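Local coordinates for protein aspartyl-tRNA synthetase 2 (Thermus thermophilus, PDB 1N9W) that attaches L-aspartate, first activated with ATP, to both tRNA(Asp) and tRNA(Asn), working as a homodimeric class II synthetase of relaxed tRNA specificity, at residues 21-26 against 33-38; 41-46 against 75-80. One frame throughout, in Å; residues are numbered along the deposited sequence.

Contacts 1 and 2 are two seams of one OB-fold barrel: an antiparallel hairpin, 21-26 with 33-38, and a parallel pairing, 41-46 with 75-80. Their centres lie 9 Å apart because strands 31-38 and 41-47 are neighbours in the same sheet, probably bonded from Val45 N to Leu34 O at 2.7 Å. The tRNA-interacting residues Arg26, in contact 1, and Gln44 and Glu76, in contact 2, gather round Phe33, whose CD1 packs on Gln44 CD at 3.7 Å. The side chains of Gln44 and Arg26 are about 7 Å apart.

Contact 1: residues 21-26 against 33-38; sequences FLHWRR and FLLLRD
Phe21 and Arg37 exchange backbone bonds in both directions at one end of this antiparallel hairpin, and Arg26 and Phe33 do the same at the other. Between them the register slips: His23 and Trp24 both face Leu35, a classic beta bulge. His23 N bonds Leu35 O at 2.7 Å, while Leu35 N turns to Trp24 O at 3.0 Å. The bulged hairpin is part of the OB-fold domain, and Arg26, a residue that interacts with tRNA, lies at its end.

The polar side-chain link is made by Arg37, whose NH1 gives a hydrogen bond to His23 ND1 at 2.8 Å. The imidazole meets the edge of the guanidinium within its plane, whereas the donor sits 18° out of the ring plane; the two groups stand nearly perpendicular, 79° apart. One guanidinium face lies over Phe21 CB. NH2 forms a salt bridge with Glu56, so NH1 and NH2 both have polar partners, His23 and Glu56.

Aromatic packing centres on Trp24. Its indole is sandwiched: Leu35 CB makes a CH-pi contact over the five-membered ring, 3.5 Å from its centroid, and Arg26 NH2 lies 3.3 Å above the plane of the indole on the opposite face. Placing CG between the backbone N and carbonyl carbon, chi1 57°, swings the indole over Leu35. Arg26 NH1 also bonds Arg25 O at 2.8 Å, from above the carbonyl plane, which helps to hold the guanidinium over the indole face. Phe223 of the second subunit meets the Phe21 ring edge-to-face.

On the other face of the sheet, Leu22 CD1 meets Leu34 CD2 at 3.7 Å. There Leu22 also packs on Leu59 of strand 58-67, which flanks strand 15-28, and strand 41-47 bonds along the far edge of 33-38.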
# COMPACT_ATOMS: atom_id res chain seq x y z
N PHE B 21 -24.04 -14.03 -2.09
CA PHE B 21 -23.94 -15.48 -2.27
C PHE B 21 -24.86 -16.21 -1.32
O PHE B 21 -25.05 -15.79 -0.18
CB PHE B 21 -22.52 -15.97 -2.01
CG PHE B 21 -21.49 -15.33 -2.89
CD1 PHE B 21 -20.94 -14.10 -2.55
CD2 PHE B 21 -21.07 -15.96 -4.06
CE1 PHE B 21 -19.99 -13.50 -3.36
CE2 PHE B 21 -20.13 -15.36 -4.88
CZ PHE B 21 -19.58 -14.13 -4.54
N LEU B 22 -25.42 -17.32 -1.77
CA LEU B 22 -26.32 -18.11 -0.93
C LEU B 22 -25.53 -18.79 0.21
O LEU B 22 -24.87 -19.80 -0.00
CB LEU B 22 -27.02 -19.15 -1.80
CG LEU B 22 -28.08 -20.07 -1.16
CD1 LEU B 22 -29.20 -19.26 -0.52
CD2 LEU B 22 -28.63 -20.98 -2.26
N HIS B 23 -25.63 -18.23 1.41
CA HIS B 23 -24.92 -18.79 2.57
C HIS B 23 -25.50 -20.17 2.89
O HIS B 23 -24.76 -21.13 3.04
CB HIS B 23 -25.07 -17.85 3.77
CG HIS B 23 -24.00 -18.01 4.80
ND1 HIS B 23 -22.69 -17.64 4.58
CD2 HIS B 23 -24.04 -18.53 6.05
CE1 HIS B 23 -21.97 -17.92 5.65
NE2 HIS B 23 -22.76 -18.46 6.56
N TRP B 24 -26.83 -20.26 3.00
CA TRP B 24 -27.52 -21.53 3.21
C TRP B 24 -28.98 -21.41 2.80
O TRP B 24 -29.47 -20.32 2.50
CB TRP B 24 -27.43 -22.08 4.66
CG TRP B 24 -27.91 -21.20 5.77
CD1 TRP B 24 -27.14 -20.61 6.73
CD2 TRP B 24 -29.26 -20.78 6.03
NE1 TRP B 24 -27.92 -19.86 7.58
CE2 TRP B 24 -29.23 -19.95 7.18
CE3 TRP B 24 -30.50 -21.04 5.42
CZ2 TRP B 24 -30.38 -19.36 7.71
CZ3 TRP B 24 -31.64 -20.45 5.96
CH2 TRP B 24 -31.57 -19.63 7.09
N ARG B 25 -29.66 -22.55 2.77
CA ARG B 25 -31.05 -22.61 2.36
C ARG B 25 -31.80 -23.64 3.21
O ARG B 25 -31.20 -24.57 3.74
CB ARG B 25 -31.12 -23.00 0.88
CG ARG B 25 -30.44 -24.35 0.58
CD ARG B 25 -30.37 -24.75 -0.90
NE ARG B 25 -29.93 -26.14 -1.02
CZ ARG B 25 -29.91 -26.86 -2.14
NH1 ARG B 25 -30.31 -26.33 -3.29
NH2 ARG B 25 -29.50 -28.12 -2.10
N ARG B 26 -33.10 -23.42 3.34
CA ARG B 26 -33.99 -24.31 4.07
C ARG B 26 -35.18 -24.30 3.14
O ARG B 26 -35.90 -23.31 3.05
CB ARG B 26 -34.39 -23.71 5.41
CG ARG B 26 -33.22 -23.19 6.19
CD ARG B 26 -32.62 -24.27 7.05
NE ARG B 26 -31.51 -23.76 7.87
CZ ARG B 26 -30.24 -23.72 7.46
NH1 ARG B 26 -29.92 -24.14 6.24
NH2 ARG B 26 -29.30 -23.28 8.28
N PHE B 33 -36.51 -20.52 2.94
CA PHE B 33 -35.70 -19.57 3.65
C PHE B 33 -34.28 -19.61 3.10
O PHE B 33 -33.69 -20.69 2.97
CB PHE B 33 -35.70 -19.90 5.15
CG PHE B 33 -37.01 -19.59 5.83
CD1 PHE B 33 -37.31 -18.29 6.23
CD2 PHE B 33 -37.94 -20.60 6.07
CE1 PHE B 33 -38.51 -17.99 6.86
CE2 PHE B 33 -39.16 -20.31 6.69
CZ PHE B 33 -39.44 -19.00 7.09
N LEU B 34 -33.76 -18.44 2.76
CA LEU B 34 -32.41 -18.35 2.23
C LEU B 34 -31.66 -17.37 3.10
O LEU B 34 -32.24 -16.48 3.72
CB LEU B 34 -32.42 -17.82 0.80
CG LEU B 34 -33.30 -18.55 -0.20
CD1 LEU B 34 -33.27 -17.80 -1.52
CD2 LEU B 34 -32.83 -19.99 -0.38
N LEU B 35 -30.35 -17.55 3.18
CA LEU B 35 -29.53 -16.65 3.94
C LEU B 35 -28.58 -16.12 2.87
O LEU B 35 -27.84 -16.90 2.27
CB LEU B 35 -28.75 -17.41 5.00
CG LEU B 35 -28.28 -16.50 6.11
CD1 LEU B 35 -29.46 -16.17 7.03
CD2 LEU B 35 -27.15 -17.16 6.90
N LEU B 36 -28.65 -14.82 2.58
CA LEU B 36 -27.79 -14.23 1.56
C LEU B 36 -26.72 -13.42 2.24
O LEU B 36 -27.01 -12.66 3.17
CB LEU B 36 -28.61 -13.30 0.63
CG LEU B 36 -27.87 -12.60 -0.52
CD1 LEU B 36 -28.84 -12.30 -1.68
CD2 LEU B 36 -27.21 -11.31 -0.02
N ARG B 37 -25.47 -13.56 1.82
CA ARG B 37 -24.46 -12.73 2.45
C ARG B 37 -23.65 -11.93 1.45
O ARG B 37 -23.25 -12.43 0.40
CB ARG B 37 -23.50 -13.55 3.31
CG ARG B 37 -22.54 -14.36 2.54
CD ARG B 37 -21.19 -14.63 3.19
NE ARG B 37 -20.44 -15.12 2.04
CZ ARG B 37 -20.44 -16.38 1.62
NH1 ARG B 37 -21.09 -17.33 2.29
NH2 ARG B 37 -19.94 -16.65 0.43
N ASP B 38 -23.46 -10.65 1.76
CA ASP B 38 -22.65 -9.85 0.88
C ASP B 38 -21.41 -9.43 1.69
O ASP B 38 -21.19 -9.98 2.77
CB ASP B 38 -23.45 -8.66 0.26
CG ASP B 38 -24.05 -7.72 1.29
OD1 ASP B 38 -23.49 -7.62 2.40
OD2 ASP B 38 -25.05 -7.03 0.96

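Contact 2: residues 41-46 against 75-80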
# COMPACT_ATOMS: atom_id res chain seq x y z
N GLY B 41 -22.37 -8.50 5.34
CA GLY B 41 -23.10 -9.33 6.29
C GLY B 41 -24.07 -10.33 5.69
O GLY B 41 -24.01 -10.63 4.49
N VAL B 42 -24.96 -10.87 6.52
CA VAL B 42 -25.94 -11.84 6.05
C VAL B 42 -27.37 -11.38 6.33
O VAL B 42 -27.65 -10.73 7.33
CB VAL B 42 -25.75 -13.25 6.69
CG1 VAL B 42 -24.35 -13.78 6.42
CG2 VAL B 42 -26.01 -13.19 8.20
N VAL B 43 -28.26 -11.73 5.41
CA VAL B 43 -29.66 -11.39 5.56
C VAL B 43 -30.55 -12.56 5.14
O VAL B 43 -30.24 -13.29 4.19
CB VAL B 43 -30.04 -10.13 4.74
CG1 VAL B 43 -29.90 -10.41 3.23
CG2 VAL B 43 -31.45 -9.69 5.08
N GLN B 44 -31.65 -12.74 5.87
CA GLN B 44 -32.60 -13.79 5.57
C GLN B 44 -33.46 -13.31 4.41
O GLN B 44 -33.89 -12.16 4.37
CB GLN B 44 -33.50 -14.09 6.80
CG GLN B 44 -34.49 -15.26 6.58
CD GLN B 44 -35.25 -15.69 7.84
OE1 GLN B 44 -36.32 -15.14 8.17
NE2 GLN B 44 -34.71 -16.69 8.54
N VAL B 45 -33.69 -14.20 3.45
CA VAL B 45 -34.50 -13.87 2.29
C VAL B 45 -35.59 -14.91 2.31
O VAL B 45 -35.32 -16.09 2.52
CB VAL B 45 -33.69 -13.94 0.98
CG1 VAL B 45 -34.60 -13.84 -0.23
CG2 VAL B 45 -32.67 -12.81 0.94
N VAL B 46 -36.83 -14.47 2.12
CA VAL B 46 -37.95 -15.39 2.12
C VAL B 46 -38.56 -15.47 0.73
O VAL B 46 -38.93 -14.45 0.14
CB VAL B 46 -39.05 -14.98 3.15
CG1 VAL B 46 -40.17 -16.02 3.16
CG2 VAL B 46 -38.45 -14.86 4.54
N LEU B 75 -33.89 -8.11 10.63
CA LEU B 75 -34.48 -7.81 9.31
C LEU B 75 -34.72 -9.04 8.46
O LEU B 75 -34.20 -10.12 8.71
CB LEU B 75 -33.55 -6.90 8.51
CG LEU B 75 -33.83 -5.42 8.55
CD1 LEU B 75 -35.33 -5.23 8.52
CD2 LEU B 75 -33.23 -4.80 9.78
N GLU B 76 -35.49 -8.83 7.40
CA GLU B 76 -35.81 -9.90 6.48
C GLU B 76 -36.20 -9.29 5.12
O GLU B 76 -36.71 -8.17 5.06
CB GLU B 76 -36.95 -10.72 7.09
CG GLU B 76 -37.94 -11.33 6.13
CD GLU B 76 -38.96 -12.23 6.86
OE1 GLU B 76 -38.53 -13.03 7.71
OE2 GLU B 76 -40.15 -12.14 6.56
N VAL B 77 -35.92 -10.00 4.04
CA VAL B 77 -36.32 -9.51 2.73
C VAL B 77 -37.25 -10.53 2.11
O VAL B 77 -36.87 -11.68 1.89
CB VAL B 77 -35.13 -9.28 1.77
CG1 VAL B 77 -35.66 -8.92 0.39
CG2 VAL B 77 -34.22 -8.17 2.28
N GLN B 78 -38.48 -10.12 1.83
CA GLN B 78 -39.44 -11.02 1.20
C GLN B 78 -39.23 -10.86 -0.31
O GLN B 78 -39.59 -9.84 -0.90
CB GLN B 78 -40.87 -10.67 1.66
CG GLN B 78 -41.31 -11.43 2.95
CD GLN B 78 -42.30 -10.68 3.85
OE1 GLN B 78 -43.33 -10.18 3.39
NE2 GLN B 78 -42.00 -10.62 5.15
N ALA B 79 -38.62 -11.87 -0.93
CA ALA B 79 -38.30 -11.83 -2.35
C ALA B 79 -39.46 -11.78 -3.33
O ALA B 79 -40.42 -12.54 -3.23
CB ALA B 79 -37.40 -13.02 -2.70
N LYS B 80 -39.36 -10.86 -4.29
CA LYS B 80 -40.36 -10.72 -5.33
C LYS B 80 -39.72 -11.42 -6.54
O LYS B 80 -40.40 -11.89 -7.45
CB LYS B 80 -40.59 -9.24 -5.66
CG LYS B 80 -40.67 -8.33 -4.43
CD LYS B 80 -42.03 -8.38 -3.75
CE LYS B 80 -43.08 -7.62 -4.56
NZ LYS B 80 -44.39 -7.63 -3.87
O HOH W 1 -31.99 -11.41 8.43
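Val46 and Val77 sit at the tight end of this parallel pairing, where the strands diverge by 28° and three backbone bonds close the seam. Val77 N binds Gln44 O, Val46 N reaches Val77 O at 2.8 Å, and Ala79 N donates to Val46 O at the same length. On the barrel's inner face the contacts are aliphatic. Val45 CG1 lies 3.8 Å from Ala79 CB; having that methyl anti to the backbone N, chi1 170°, brings it against the alanine. Val43 CG2 and Val77 CG2 approach more loosely at 4.2 Å, and both valines also pack on Leu18 of strand 15-28.

Toward Leu75 the strands separate, and a single water takes the place of a direct bond, accepting from Gln44 N and donating to Leu75 O at 2.6 Å. The other face of the sheet carries polar groups. Glu76 runs side by side with Gln44, their carboxylate and amide planes 38° apart, and Glu76 CD rests against Val46 CG2 at 3.5 Å. Gln78 NE2 donates to Glu76 OE2 at 2.8 Å, where OE2 offers its anti lone pair, while OE1 accepts from Asn68 ND2. Two amides thus help to fix the rotation of the carboxylate. Shortening this side chain to an alanine would probably leave the amides of Gln78 and Asn68 without the carboxylate whose two oxygens they bond and bare the Val46 methyl.

Gln44, Asn68 and Glu76 all interact with tRNA, which is consistent with this polar face forming part of the tRNA-binding surface. A parallel join between 41-47 and 75-79, within an otherwise antiparallel five-stranded barrel, is characteristic of the OB fold, whose third and fifth strands run parallel and which class II synthetases of this type use to bind the anticodon.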